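Local atomic coordinates of C.Elegans p53 tumor suppressor-like transcription factor (Caenorhabditis elegans, PDB entry 1T4W), a protein that activates transcription from the p53 consensus sequence through the DNA-binding domain described here, promotes apoptosis under genotoxic stress and ensures proper meiotic chromosome segregation. Residues W45-R50 and S54-R59; K151-A156 and V175-Y180; G36-I41 and I103-H108; Y73-P78 and I167-I172. All blocks are in the same frame, centred on the assembly; numbering follows the deposited sequence.

Interaction 1 (W45-R50 and S54-R59); sequences WKLDKR and SNLSLR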
# COMPACT_ATOMS: atom_id res chain seq x y z
N TRP A 45 -5.70 4.42 13.30
CA TRP A 45 -6.80 5.35 13.14
C TRP A 45 -7.47 5.72 14.45
O TRP A 45 -7.28 5.06 15.47
CB TRP A 45 -7.87 4.78 12.18
CG TRP A 45 -8.47 3.45 12.59
CD1 TRP A 45 -9.57 3.25 13.39
CD2 TRP A 45 -7.97 2.14 12.28
NE1 TRP A 45 -9.78 1.91 13.59
CE2 TRP A 45 -8.81 1.20 12.93
CE3 TRP A 45 -6.88 1.68 11.52
CZ2 TRP A 45 -8.60 -0.18 12.84
CZ3 TRP A 45 -6.66 0.30 11.43
CH2 TRP A 45 -7.52 -0.61 12.09
N LYS A 46 -8.21 6.82 14.41
CA LYS A 46 -8.99 7.29 15.54
C LYS A 46 -10.41 7.49 14.99
O LYS A 46 -10.61 8.13 13.96
CB LYS A 46 -8.48 8.61 16.09
CG LYS A 46 -9.26 9.03 17.33
CD LYS A 46 -9.69 10.47 17.23
CE LYS A 46 -10.76 10.81 18.27
NZ LYS A 46 -11.19 12.23 18.15
N LEU A 47 -11.39 6.91 15.67
CA LEU A 47 -12.77 7.00 15.23
C LEU A 47 -13.60 8.00 16.00
O LEU A 47 -13.28 8.38 17.12
CB LEU A 47 -13.43 5.63 15.34
CG LEU A 47 -12.94 4.61 14.33
CD1 LEU A 47 -13.58 3.26 14.61
CD2 LEU A 47 -13.26 5.10 12.93
N ASP A 48 -14.69 8.42 15.37
CA ASP A 48 -15.59 9.36 15.99
C ASP A 48 -16.55 8.61 16.90
O ASP A 48 -16.38 7.41 17.17
CB ASP A 48 -16.37 10.15 14.93
CG ASP A 48 -16.87 9.28 13.81
OD1 ASP A 48 -16.05 8.81 12.99
OD2 ASP A 48 -18.10 9.05 13.74
N LYS A 49 -17.57 9.32 17.35
CA LYS A 49 -18.55 8.77 18.27
C LYS A 49 -19.41 7.64 17.70
O LYS A 49 -19.48 6.55 18.28
CB LYS A 49 -19.45 9.91 18.76
CG LYS A 49 -18.66 11.07 19.40
CD LYS A 49 -17.69 11.74 18.42
CE LYS A 49 -16.65 12.61 19.12
NZ LYS A 49 -15.60 13.11 18.17
N ARG A 50 -20.04 7.88 16.56
CA ARG A 50 -20.90 6.87 15.97
C ARG A 50 -20.27 5.54 15.58
O ARG A 50 -20.98 4.56 15.37
CB ARG A 50 -21.63 7.46 14.76
CG ARG A 50 -20.74 8.00 13.68
CD ARG A 50 -21.56 8.30 12.44
NE ARG A 50 -22.36 7.13 12.09
CZ ARG A 50 -23.09 7.02 10.98
NH1 ARG A 50 -23.13 8.02 10.11
NH2 ARG A 50 -23.78 5.91 10.76
N SER A 54 -18.48 0.02 16.42
CA SER A 54 -18.69 -0.62 15.13
C SER A 54 -17.74 -1.76 14.82
O SER A 54 -16.58 -1.77 15.22
CB SER A 54 -18.59 0.41 14.02
OG SER A 54 -19.46 1.49 14.27
N ASN A 55 -18.24 -2.75 14.10
CA ASN A 55 -17.41 -3.83 13.68
C ASN A 55 -16.87 -3.27 12.36
O ASN A 55 -17.64 -2.88 11.50
CB ASN A 55 -18.23 -5.07 13.42
CG ASN A 55 -17.44 -6.32 13.62
OD1 ASN A 55 -16.36 -6.47 13.06
ND2 ASN A 55 -17.96 -7.23 14.44
N LEU A 56 -15.56 -3.21 12.21
CA LEU A 56 -14.98 -2.65 10.99
C LEU A 56 -14.13 -3.61 10.20
O LEU A 56 -13.75 -4.67 10.69
CB LEU A 56 -14.14 -1.42 11.35
CG LEU A 56 -14.86 -0.29 12.10
CD1 LEU A 56 -13.98 0.94 12.18
CD2 LEU A 56 -16.13 0.06 11.37
N SER A 57 -13.87 -3.24 8.95
CA SER A 57 -13.00 -4.03 8.08
C SER A 57 -12.03 -3.06 7.39
O SER A 57 -12.31 -1.86 7.24
CB SER A 57 -13.81 -4.83 7.05
OG SER A 57 -14.62 -3.99 6.26
N LEU A 58 -10.87 -3.56 7.00
CA LEU A 58 -9.89 -2.73 6.34
C LEU A 58 -9.56 -3.32 4.96
O LEU A 58 -9.18 -4.49 4.86
CB LEU A 58 -8.60 -2.64 7.16
CG LEU A 58 -7.57 -1.64 6.60
CD1 LEU A 58 -7.95 -0.20 6.98
CD2 LEU A 58 -6.21 -1.97 7.16
N ARG A 59 -9.74 -2.53 3.91
CA ARG A 59 -9.43 -3.00 2.57
C ARG A 59 -8.06 -2.45 2.17
O ARG A 59 -7.74 -1.30 2.45
CB ARG A 59 -10.51 -2.54 1.57
CG ARG A 59 -11.78 -3.38 1.60
CD ARG A 59 -12.85 -2.86 0.60
NE ARG A 59 -13.37 -1.53 0.95
CZ ARG A 59 -13.13 -0.41 0.27
NH1 ARG A 59 -12.36 -0.44 -0.82
NH2 ARG A 59 -13.70 0.73 0.63

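Interaction 2 (K151-A156 and V175-Y180); sequences KTMCLA and VRIVAY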
# COMPACT_ATOMS: atom_id res chain seq x y z
N LYS A 151 3.63 5.51 -14.78
CA LYS A 151 2.53 5.75 -13.86
C LYS A 151 3.09 5.59 -12.44
O LYS A 151 4.17 5.05 -12.24
CB LYS A 151 1.40 4.76 -14.12
CG LYS A 151 0.83 4.89 -15.53
CD LYS A 151 -0.32 3.93 -15.77
CE LYS A 151 -0.82 4.04 -17.20
NZ LYS A 151 -1.86 3.01 -17.51
N THR A 152 2.36 6.09 -11.46
CA THR A 152 2.80 6.00 -10.08
C THR A 152 2.02 4.87 -9.39
O THR A 152 0.79 4.79 -9.53
CB THR A 152 2.54 7.32 -9.37
OG1 THR A 152 3.18 8.37 -10.11
CG2 THR A 152 3.08 7.31 -7.94
N MET A 153 2.72 3.99 -8.68
CA MET A 153 2.04 2.90 -7.96
C MET A 153 1.71 3.46 -6.58
O MET A 153 2.51 4.19 -6.01
CB MET A 153 2.93 1.69 -7.85
CG MET A 153 3.31 1.11 -9.18
SD MET A 153 4.26 -0.39 -8.97
CE MET A 153 4.53 -0.85 -10.67
N CYS A 154 0.55 3.08 -6.05
CA CYS A 154 0.04 3.59 -4.79
C CYS A 154 -0.57 2.51 -3.87
O CYS A 154 -1.40 1.71 -4.33
CB CYS A 154 -1.03 4.64 -5.11
SG CYS A 154 -1.82 5.38 -3.67
N LEU A 155 -0.15 2.48 -2.61
CA LEU A 155 -0.69 1.50 -1.64
C LEU A 155 -1.75 2.26 -0.85
O LEU A 155 -1.42 3.21 -0.12
CB LEU A 155 0.41 1.01 -0.68
CG LEU A 155 -0.09 0.01 0.39
CD1 LEU A 155 -0.64 -1.22 -0.32
CD2 LEU A 155 1.05 -0.40 1.34
N ALA A 156 -3.01 1.85 -1.02
CA ALA A 156 -4.13 2.52 -0.35
C ALA A 156 -4.93 1.59 0.55
O ALA A 156 -5.13 0.41 0.21
CB ALA A 156 -5.08 3.13 -1.42
N VAL A 175 4.96 4.26 -4.30
CA VAL A 175 5.67 3.05 -3.96
C VAL A 175 6.47 2.65 -5.20
O VAL A 175 5.94 2.58 -6.32
CB VAL A 175 4.70 1.91 -3.59
CG1 VAL A 175 5.47 0.61 -3.45
CG2 VAL A 175 3.97 2.23 -2.29
N ARG A 176 7.76 2.41 -5.02
CA ARG A 176 8.57 1.97 -6.14
C ARG A 176 9.25 0.66 -5.77
O ARG A 176 9.80 0.54 -4.68
CB ARG A 176 9.62 3.02 -6.53
CG ARG A 176 9.04 4.21 -7.27
CD ARG A 176 10.16 5.09 -7.84
NE ARG A 176 10.85 4.39 -8.92
CZ ARG A 176 12.09 4.67 -9.31
NH1 ARG A 176 12.78 5.63 -8.71
NH2 ARG A 176 12.63 3.99 -10.32
N ILE A 177 9.16 -0.32 -6.66
CA ILE A 177 9.76 -1.63 -6.42
C ILE A 177 10.96 -1.66 -7.38
O ILE A 177 10.81 -1.83 -8.59
CB ILE A 177 8.74 -2.74 -6.71
CG1 ILE A 177 7.51 -2.56 -5.79
CG2 ILE A 177 9.36 -4.10 -6.40
CD1 ILE A 177 6.20 -2.62 -6.50
N VAL A 178 12.13 -1.47 -6.80
CA VAL A 178 13.38 -1.35 -7.54
C VAL A 178 14.48 -2.27 -7.02
O VAL A 178 14.30 -2.94 -6.02
CB VAL A 178 13.88 0.09 -7.41
CG1 VAL A 178 12.85 1.05 -7.94
CG2 VAL A 178 14.15 0.40 -5.91
N ALA A 179 15.63 -2.24 -7.68
CA ALA A 179 16.77 -3.08 -7.31
C ALA A 179 17.58 -2.55 -6.11
O ALA A 179 18.03 -3.31 -5.26
CB ALA A 179 17.70 -3.22 -8.53
N TYR A 180 17.74 -1.23 -6.04
CA TYR A 180 18.51 -0.61 -4.97
C TYR A 180 17.69 0.49 -4.30
O TYR A 180 17.90 1.69 -4.54
CB TYR A 180 19.80 -0.06 -5.57
CG TYR A 180 20.67 -1.16 -6.13
CD1 TYR A 180 21.34 -2.04 -5.27
CD2 TYR A 180 20.80 -1.34 -7.50
CE1 TYR A 180 22.12 -3.11 -5.79
CE2 TYR A 180 21.56 -2.40 -8.04
CZ TYR A 180 22.22 -3.27 -7.17
OH TYR A 180 22.95 -4.31 -7.69
O HOH W 1 5.59 4.20 -8.41

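Interaction 3 (G36-I41 and I103-H108); sequences GCLVPI and IRNSEH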
# COMPACT_ATOMS: atom_id res chain seq x y z
N GLY A 36 9.82 -9.34 -3.37
CA GLY A 36 10.14 -10.51 -2.56
C GLY A 36 10.59 -10.20 -1.14
O GLY A 36 11.13 -11.06 -0.47
N CYS A 37 10.38 -8.98 -0.66
CA CYS A 37 10.79 -8.64 0.71
C CYS A 37 9.59 -8.20 1.53
O CYS A 37 8.71 -7.48 1.03
CB CYS A 37 11.86 -7.53 0.72
SG CYS A 37 13.43 -8.05 -0.05
N LEU A 38 9.56 -8.63 2.79
CA LEU A 38 8.47 -8.30 3.71
C LEU A 38 8.57 -6.88 4.20
O LEU A 38 9.52 -6.51 4.89
CB LEU A 38 8.48 -9.26 4.91
CG LEU A 38 8.23 -10.72 4.50
CD1 LEU A 38 8.54 -11.65 5.67
CD2 LEU A 38 6.79 -10.88 4.04
N VAL A 39 7.60 -6.05 3.82
CA VAL A 39 7.59 -4.67 4.26
C VAL A 39 6.59 -4.59 5.42
O VAL A 39 5.41 -4.88 5.26
CB VAL A 39 7.14 -3.70 3.15
CG1 VAL A 39 7.21 -2.27 3.66
CG2 VAL A 39 8.01 -3.87 1.91
N PRO A 40 7.07 -4.19 6.61
CA PRO A 40 6.23 -4.06 7.81
C PRO A 40 5.37 -2.79 7.80
O PRO A 40 5.88 -1.68 7.90
CB PRO A 40 7.26 -4.07 8.95
CG PRO A 40 8.45 -3.36 8.32
CD PRO A 40 8.49 -3.91 6.90
N ILE A 41 4.07 -2.98 7.67
CA ILE A 41 3.12 -1.87 7.62
C ILE A 41 2.32 -1.76 8.92
O ILE A 41 2.00 -2.77 9.57
CB ILE A 41 2.07 -2.04 6.48
CG1 ILE A 41 2.75 -2.17 5.11
CG2 ILE A 41 1.04 -0.86 6.52
CD1 ILE A 41 3.53 -0.91 4.66
N ILE A 103 -0.27 -10.37 1.60
CA ILE A 103 -0.25 -9.95 2.99
C ILE A 103 0.22 -11.13 3.85
O ILE A 103 -0.32 -12.23 3.77
CB ILE A 103 -1.69 -9.52 3.42
CG1 ILE A 103 -2.19 -8.41 2.48
CG2 ILE A 103 -1.71 -9.06 4.88
CD1 ILE A 103 -1.33 -7.15 2.46
N ARG A 104 1.24 -10.89 4.67
CA ARG A 104 1.79 -11.94 5.53
C ARG A 104 1.93 -11.43 6.96
O ARG A 104 1.98 -10.21 7.21
CB ARG A 104 3.16 -12.39 5.00
CG ARG A 104 3.17 -12.90 3.55
CD ARG A 104 2.43 -14.23 3.41
NE ARG A 104 3.09 -15.32 4.13
CZ ARG A 104 4.11 -16.02 3.66
NH1 ARG A 104 4.61 -15.77 2.45
NH2 ARG A 104 4.65 -16.99 4.39
N ASN A 105 2.02 -12.37 7.89
CA ASN A 105 2.16 -12.06 9.31
C ASN A 105 1.12 -11.03 9.71
O ASN A 105 1.42 -10.08 10.43
CB ASN A 105 3.57 -11.53 9.60
CG ASN A 105 4.63 -12.55 9.26
OD1 ASN A 105 4.58 -13.69 9.72
ND2 ASN A 105 5.59 -12.16 8.42
N SER A 106 -0.11 -11.23 9.26
CA SER A 106 -1.18 -10.31 9.58
C SER A 106 -1.74 -10.68 10.93
O SER A 106 -2.11 -11.85 11.16
CB SER A 106 -2.31 -10.41 8.54
OG SER A 106 -3.37 -9.54 8.89
N GLU A 107 -1.82 -9.68 11.80
CA GLU A 107 -2.36 -9.91 13.13
C GLU A 107 -3.87 -10.14 12.97
O GLU A 107 -4.48 -10.85 13.76
CB GLU A 107 -2.10 -8.70 14.04
CG GLU A 107 -2.84 -7.44 13.59
CD GLU A 107 -2.89 -6.36 14.66
OE1 GLU A 107 -3.19 -6.68 15.83
OE2 GLU A 107 -2.65 -5.18 14.33
N HIS A 108 -4.46 -9.54 11.94
CA HIS A 108 -5.89 -9.68 11.68
C HIS A 108 -6.24 -10.75 10.66
O HIS A 108 -5.47 -11.03 9.73
CB HIS A 108 -6.47 -8.34 11.22
CG HIS A 108 -6.49 -7.30 12.29
ND1 HIS A 108 -7.21 -7.45 13.45
CD2 HIS A 108 -5.88 -6.09 12.38
CE1 HIS A 108 -7.06 -6.38 14.20
NE2 HIS A 108 -6.26 -5.54 13.57

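Interaction 4 (Y73-P78 and I167-I172); sequences YAIRNP and ILHAYI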
# COMPACT_ATOMS: atom_id res chain seq x y z
N TYR A 73 -9.36 9.38 -7.34
CA TYR A 73 -10.17 8.57 -8.24
C TYR A 73 -9.58 7.16 -8.38
O TYR A 73 -10.28 6.15 -8.23
CB TYR A 73 -10.26 9.23 -9.63
CG TYR A 73 -11.22 8.53 -10.56
CD1 TYR A 73 -10.78 7.52 -11.42
CD2 TYR A 73 -12.59 8.84 -10.53
CE1 TYR A 73 -11.69 6.83 -12.23
CE2 TYR A 73 -13.50 8.15 -11.33
CZ TYR A 73 -13.04 7.15 -12.18
OH TYR A 73 -13.95 6.46 -12.95
N ALA A 74 -8.29 7.09 -8.67
CA ALA A 74 -7.64 5.80 -8.90
C ALA A 74 -7.80 4.77 -7.79
O ALA A 74 -8.09 3.60 -8.05
CB ALA A 74 -6.15 6.01 -9.19
N ILE A 75 -7.65 5.20 -6.54
CA ILE A 75 -7.74 4.25 -5.45
C ILE A 75 -9.10 3.63 -5.25
O ILE A 75 -9.22 2.60 -4.59
CB ILE A 75 -7.24 4.87 -4.13
CG1 ILE A 75 -8.16 6.03 -3.73
CG2 ILE A 75 -5.76 5.29 -4.28
CD1 ILE A 75 -7.73 6.69 -2.41
N ARG A 76 -10.13 4.24 -5.83
CA ARG A 76 -11.47 3.70 -5.69
C ARG A 76 -12.01 3.13 -7.03
O ARG A 76 -13.13 2.67 -7.12
CB ARG A 76 -12.41 4.77 -5.13
CG ARG A 76 -12.07 5.21 -3.69
CD ARG A 76 -13.02 6.31 -3.18
NE ARG A 76 -12.58 6.82 -1.88
CZ ARG A 76 -11.75 7.84 -1.72
NH1 ARG A 76 -11.29 8.49 -2.79
NH2 ARG A 76 -11.32 8.20 -0.51
N ASN A 77 -11.17 3.17 -8.06
CA ASN A 77 -11.52 2.65 -9.40
C ASN A 77 -11.17 1.17 -9.44
O ASN A 77 -10.01 0.79 -9.32
CB ASN A 77 -10.70 3.42 -10.44
CG ASN A 77 -10.83 2.85 -11.84
OD1 ASN A 77 -11.65 1.99 -12.09
ND2 ASN A 77 -10.01 3.33 -12.76
N PRO A 78 -12.18 0.29 -9.63
CA PRO A 78 -11.85 -1.14 -9.66
C PRO A 78 -10.94 -1.60 -10.79
O PRO A 78 -10.43 -2.71 -10.77
CB PRO A 78 -13.22 -1.81 -9.69
CG PRO A 78 -14.07 -0.83 -10.41
CD PRO A 78 -13.61 0.51 -9.85
N ILE A 167 -15.30 4.87 5.60
CA ILE A 167 -15.42 5.99 6.53
C ILE A 167 -14.08 6.75 6.68
O ILE A 167 -14.06 7.92 7.08
CB ILE A 167 -15.97 5.56 7.94
CG1 ILE A 167 -15.06 4.55 8.61
CG2 ILE A 167 -17.37 4.95 7.78
CD1 ILE A 167 -15.54 4.19 10.03
N LEU A 168 -12.98 6.09 6.31
CA LEU A 168 -11.65 6.72 6.34
C LEU A 168 -10.78 6.04 5.32
O LEU A 168 -11.05 4.90 4.93
CB LEU A 168 -10.97 6.56 7.71
CG LEU A 168 -11.39 7.43 8.91
CD1 LEU A 168 -10.82 6.82 10.19
CD2 LEU A 168 -10.88 8.84 8.73
N HIS A 169 -9.73 6.72 4.89
CA HIS A 169 -8.79 6.15 3.92
C HIS A 169 -7.43 6.75 4.14
O HIS A 169 -7.30 7.77 4.83
CB HIS A 169 -9.24 6.39 2.46
CG HIS A 169 -9.09 7.80 1.97
ND1 HIS A 169 -9.85 8.84 2.45
CD2 HIS A 169 -8.30 8.33 1.00
CE1 HIS A 169 -9.54 9.95 1.80
NE2 HIS A 169 -8.60 9.67 0.91
N ALA A 170 -6.40 6.12 3.58
CA ALA A 170 -5.03 6.61 3.70
C ALA A 170 -4.22 5.89 2.64
O ALA A 170 -4.62 4.84 2.16
CB ALA A 170 -4.45 6.30 5.10
N TYR A 171 -3.08 6.46 2.27
CA TYR A 171 -2.26 5.81 1.28
C TYR A 171 -0.82 6.26 1.34
O TYR A 171 -0.50 7.28 1.97
CB TYR A 171 -2.81 6.05 -0.14
CG TYR A 171 -3.01 7.52 -0.50
CD1 TYR A 171 -1.92 8.31 -0.85
CD2 TYR A 171 -4.26 8.11 -0.42
CE1 TYR A 171 -2.06 9.66 -1.12
CE2 TYR A 171 -4.43 9.48 -0.69
CZ TYR A 171 -3.32 10.24 -1.03
OH TYR A 171 -3.43 11.57 -1.28
N ILE A 172 0.04 5.44 0.73
CA ILE A 172 1.45 5.76 0.56
C ILE A 172 1.41 6.28 -0.89
O ILE A 172 1.14 5.53 -1.84
CB ILE A 172 2.33 4.55 0.66
CG1 ILE A 172 2.32 4.06 2.12
CG2 ILE A 172 3.78 4.92 0.21
CD1 ILE A 172 3.06 2.78 2.35

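Interaction 1 (W45-R50 and S54-R59)
Leu47 and Leu56 meet beside the indole of Trp45, the flat group here, which the facing segment approaches only loosely and from one side of its plane. Leu58 CD1 is 4.7 Å from Trp45 CZ3, just beyond the rim of the six-membered ring, while Leu56 CD1 stands 4.5 Å from Trp45 NE1 at the pyrrole end. That NE1 gives a weak hydrogen bond to Ala128 O, which suits the one polar atom of an otherwise apolar, buried ring.

The two leucines reach toward each other tip to tip, and Leu47 CD1 comes within 3.4 Å of Leu56 CD1. In both, CG is anti to the carbonyl carbon (chi1 -70° in Leu47, -57° in Leu56), which sends the branched end across the gap between the chains; leucine suits both places because that end can reach so far. Farther along, Ser54 OG lies 3.6 Å from Arg50 O, but its hydrogen bond goes to His51 O, so the small hydroxyl ties the turn to itself.

The segments flank residues 51-53, where the chain passes from strand 39-46 in one sheet of the p53-type beta-sandwich to strand 57-65 in the other. Because the closest pairing is methyl against methyl, pressed tighter than usual van der Waals contact, its hold probably comes from exclusion of water, with little directional bonding between the two segments.

Interaction 2 (K151-A156 and V175-Y180)
Met153 and Val175 share one direct backbone hydrogen bond, from Val175 N to Met153 O at 3.0 Å. It is fairly straight at the hydrogen (157°), yet the donor sits above the carbonyl plane, 35° out of it. The return link is made by water: one molecule accepts from Met153 N at 2.9 Å and donates to Val175 O at 2.7 Å. The water thus wedges between strands that are splaying apart, and satisfies two backbone groups that a tighter pairing would have joined directly.

The remaining contacts are apolar. With CG anti to the carbonyl carbon (chi1 -62°) and the chain extended beyond it, Met153 carries its sulfur to Ile177, whose CD1 lies 3.9 Å from SD; the two side chains cross at about a right angle. Unbranched and flexible, methionine can span this widening gap. The branched Val175 turns CG2 to Leu155, 4.1 Å from its CB, where the strands are still close.

This is the fraying end of the hairpin of strands 152-160 and 166-177, with the Ile177 side chain about 9 Å from the zinc ion. Met153 touches Phe62 of strand 57-65; Leu155 packs on Ile135 and Ile177 on Phe137, both of strand 130-137 in the opposing sheet, and the chain then leads into helix 181-194.

Interaction 3 (G36-I41 and I103-H108)
Leu38 lies across Arg104 and Asn105 at one border of the four-stranded antiparallel sheet of the p53-type beta-sandwich. Strands 39-46 and 101-104 both pair with strand 130-137, one on either side of it, so the two segments meet over the strand that separates them.

The bond from CA to CB of Leu38 points toward the other segment, and CG then stands anti to the carbonyl carbon (chi1 -63°). At CG the side chain forks. One branch, CD2, settles against the aliphatic root of Arg104, 4.0 Å from its CB and 4.2 Å from its CG; the other, CD1, comes to 4.1 Å from Asn105 ND2, the two side chains being crossed at about a right angle. A leucine serves here because its two methyls can address two neighbours at once. Arginine suits the exposed partner position, since its CB and CG accept the methyl while the bends farther out carry the guanidinium on past it.

Asn105 has both phi and psi positive, a conformation asparagine tolerates better than most residues, and its ND2 is hydrogen-bonded to Asp134 OD2 on the intervening strand. That bond probably helps hold the amide beside Leu38. Beyond it the chain turns toward strand 109-113, and His108 NE2 is hydrogen-bonded to Gln130 O. Within this loop, Ser106 OG donates to His108 O at 2.7 Å, in the carbonyl plane and on a lone pair.

Interaction 4 (Y73-P78 and I167-I172)
Arg76 sets NH2 over the centre of the His169 ring, 3.2 Å above its plane. The guanidinium and imidazole planes are 68° apart, so the arginine brings one nitrogen down onto the ring instead of lying flat on it. Beside it Ile75 CD1 touches His169 CD2 at 3.8 Å and Tyr171 CD2 at 4.2 Å. Ile75 CG1 stands between the backbone N and the carbonyl carbon (chi1 64°), which aims CD1 at both rings. Isoleucine suits the place because its CG1-CD1 arm reaches the rings while CG2 packs on Ala156; CD1 also lies 3.9 Å above one face of the Arg76 guanidinium, offset toward the rim.

In the next shell, two acids hold the polar ends: Arg76 makes salt bridges through NE to Glu166 OE1 and through NH1 to Glu72 OE1, and the other oxygen of Glu72, OE2, is hydrogen-bonded to His169 NE2. Glu72 thereby positions arginine and histidine together, and the carboxylates probably offset the positive charge. Replacing His169 by an alanine is likely to leave Glu72 OE2 without this partner and Arg76 NH2 without the ring beneath it.

The type I turn from Ala74 to Asn77, continuing from helix 71-74, presents Ile75 and Arg76 to the sheet. Ile75 also packs on Phe158 of strand 152-160 and Val63 of strand 57-65, whereas Leu168 and Ala170 point away and, with Ile172, touch strand 3-8 of the other sheet.

Following the chain from the N terminus, interaction 3 opens first at 36-41 and closes a long loop at 103-108. Interaction 1 lies wholly within that loop, closing the short crossover between strands 39-46 and 57-65. Interaction 4 opens at 73-78, before interaction 3 has closed, and ends at 167-172, so the two cross. It also crosses interaction 2, which runs from 151-156 to 175-180 and shares strand 166-177 with it. Together they touch both sheets: interaction 3 bridges two strands of the four-stranded sheet across the strand between them, interaction 1 joins that sheet to the seven-stranded one, interaction 4 seats a helical turn on the latter, and interaction 2 joins the open ends of the hairpin 152-160/166-177.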